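Long-range contact in methionine gamma-lyase (Trichomonas vaginalis, PDB 1PFF), which belongs to the PLP-dependent enzymes of Cys/Met metabolism and assembles from four protein chains: residues 262-267 with 323-328. Residues are numbered along the deposited sequence; the frame is centred on the assembly and turned at random.
Sequences LDNCHV and LKQALD
Where the chain leaves helix 255-263, Asn264 comes alongside Ala326 of helix 316-328, their CA atoms 4.9 Å apart. The small methyl group permits this close approach: Ala326 CB lies 3.7 Å from Asn264 CB and 3.6 Å from Asn264 O, so it meets both backbone and side chain of the same residue. With CG beside its own backbone N (chi1 -79°), the Asn264 amide is placed so that ND2 bonds Lys260 O, one turn back. One flank of this centre is apolar. Cys265 SG rests 4.2 Å from Leu323 CD2 and a little farther from Ala326 CB, while Ile281 of strand 280-282 touches both Cys265 and Leu323. On another flank Gln325, its chain bent at chi2 (-85°), crosses the Asn264 side chain at about a right angle, their amide planes 58° apart; its amide end also approaches the edge of the His266 ring. Asp322, one residue earlier in helix 316-328, accepts a hydrogen bond from His266 N at OD2. Thus the loop after helix 255-263 lies against helix 316-328, beside the mixed sheet of 247-251, 306-310 and 280-282, consistent with the smaller C-terminal domain of a fold type I PLP-dependent enzyme. The clear side-chain contacts between the segments are apolar; the Lys260 bond ties the loop to its own helix and the Asp322 bond joins it to the partner helix, consistent with a loop held from both sides.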
loop_
_atom_site.group_PDB
_atom_site.type_symbol
_atom_site.label_atom_id
_atom_site.label_comp_id
_atom_site.label_asym_id
_atom_site.label_seq_id
_atom_site.Cartn_x
_atom_site.Cartn_y
_atom_site.Cartn_z
ATOM N N LEU A 262 28.860 9.540 -21.022
ATOM C CA LEU A 262 27.942 8.925 -20.063
ATOM C C LEU A 262 28.644 8.486 -18.779
ATOM O O LEU A 262 28.039 8.504 -17.705
ATOM C CB LEU A 262 27.172 7.747 -20.680
ATOM C CG LEU A 262 26.089 8.012 -21.744
ATOM C CD1 LEU A 262 24.912 7.048 -21.592
ATOM C CD2 LEU A 262 25.604 9.450 -21.756
ATOM N N ASP A 263 29.918 8.105 -18.894
ATOM C CA ASP A 263 30.725 7.771 -17.716
ATOM C C ASP A 263 30.941 8.986 -16.803
ATOM O O ASP A 263 31.299 8.836 -15.632
ATOM C CB ASP A 263 32.072 7.149 -18.128
ATOM C CG ASP A 263 31.952 5.669 -18.523
ATOM O OD1 ASP A 263 31.014 4.981 -18.069
ATOM O OD2 ASP A 263 32.754 5.093 -19.283
ATOM N N ASN A 264 30.713 10.184 -17.344
ATOM C CA ASN A 264 30.929 11.429 -16.611
ATOM C C ASN A 264 29.672 12.235 -16.267
ATOM O O ASN A 264 29.764 13.403 -15.887
ATOM C CB ASN A 264 31.939 12.296 -17.349
ATOM C CG ASN A 264 33.349 11.833 -17.117
ATOM O OD1 ASN A 264 33.971 12.196 -16.119
ATOM N ND2 ASN A 264 33.855 10.996 -18.015
ATOM N N CYS A 265 28.509 11.605 -16.401
ATOM C CA CYS A 265 27.266 12.192 -15.924
ATOM C C CYS A 265 27.055 11.793 -14.467
ATOM O O CYS A 265 27.154 10.619 -14.108
ATOM C CB CYS A 265 26.092 11.755 -16.793
ATOM S SG CYS A 265 26.202 12.368 -18.491
ATOM N N HIS A 266 26.770 12.787 -13.636
ATOM C CA HIS A 266 26.632 12.583 -12.204
ATOM C C HIS A 266 25.201 12.908 -11.763
ATOM O O HIS A 266 24.474 12.016 -11.311
ATOM C CB HIS A 266 27.685 13.409 -11.447
ATOM C CG HIS A 266 29.092 13.178 -11.924
ATOM N ND1 HIS A 266 29.957 12.298 -11.307
ATOM C CD2 HIS A 266 29.782 13.709 -12.962
ATOM C CE1 HIS A 266 31.116 12.296 -11.941
ATOM N NE2 HIS A 266 31.037 13.144 -12.951
ATOM N N VAL A 267 24.797 14.168 -11.931
ATOM C CA VAL A 267 23.451 14.635 -11.579
ATOM C C VAL A 267 22.412 13.998 -12.503
ATOM O O VAL A 267 21.337 13.569 -12.066
ATOM C CB VAL A 267 23.374 16.181 -11.643
ATOM C CG1 VAL A 267 21.937 16.680 -11.527
ATOM C CG2 VAL A 267 24.243 16.792 -10.563
ATOM N N LEU A 323 26.470 18.187 -17.702
ATOM C CA LEU A 323 26.673 17.811 -19.093
ATOM C C LEU A 323 27.892 18.501 -19.697
ATOM O O LEU A 323 28.634 17.886 -20.462
ATOM C CB LEU A 323 25.418 18.110 -19.918
ATOM C CG LEU A 323 24.181 17.265 -19.598
ATOM C CD1 LEU A 323 22.960 17.867 -20.272
ATOM C CD2 LEU A 323 24.352 15.801 -20.017
ATOM N N LYS A 324 28.095 19.768 -19.341
ATOM C CA LYS A 324 29.216 20.550 -19.851
ATOM C C LYS A 324 30.554 19.912 -19.477
ATOM O O LYS A 324 31.435 19.781 -20.322
ATOM C CB LYS A 324 29.149 21.991 -19.333
ATOM C CG LYS A 324 30.102 22.945 -20.032
ATOM C CD LYS A 324 30.335 24.202 -19.211
ATOM C CE LYS A 324 31.020 25.289 -20.031
ATOM N NZ LYS A 324 31.245 24.897 -21.462
ATOM N N GLN A 325 30.682 19.510 -18.214
ATOM C CA GLN A 325 31.874 18.829 -17.721
ATOM C C GLN A 325 32.133 17.520 -18.481
ATOM O O GLN A 325 33.273 17.237 -18.878
ATOM C CB GLN A 325 31.747 18.584 -16.211
ATOM C CG GLN A 325 32.928 17.847 -15.583
ATOM C CD GLN A 325 32.812 16.325 -15.703
ATOM O OE1 GLN A 325 31.715 15.770 -15.620
ATOM N NE2 GLN A 325 33.938 15.660 -15.896
ATOM N N ALA A 326 31.073 16.740 -18.687
ATOM C CA ALA A 326 31.159 15.462 -19.397
ATOM C C ALA A 326 31.530 15.633 -20.873
ATOM O O ALA A 326 32.435 14.961 -21.384
ATOM C CB ALA A 326 29.841 14.698 -19.261
ATOM N N LEU A 327 30.826 16.538 -21.547
ATOM C CA LEU A 327 31.037 16.791 -22.968
ATOM C C LEU A 327 32.397 17.420 -23.268
ATOM O O LEU A 327 33.006 17.087 -24.282
ATOM C CB LEU A 327 29.903 17.651 -23.533
ATOM C CG LEU A 327 28.545 16.940 -23.555
ATOM C CD1 LEU A 327 27.414 17.949 -23.541
ATOM C CD2 LEU A 327 28.420 15.973 -24.739
ATOM N N ASP A 328 32.874 18.307 -22.390
ATOM C CA ASP A 328 34.192 18.941 -22.568
ATOM C C ASP A 328 35.334 17.922 -22.650
ATOM O O ASP A 328 36.347 18.184 -23.282
ATOM C CB ASP A 328 34.498 19.946 -21.448
ATOM C CG ASP A 328 33.763 21.275 -21.612
ATOM O OD1 ASP A 328 33.170 21.533 -22.682
ATOM O OD2 ASP A 328 33.732 22.133 -20.711
#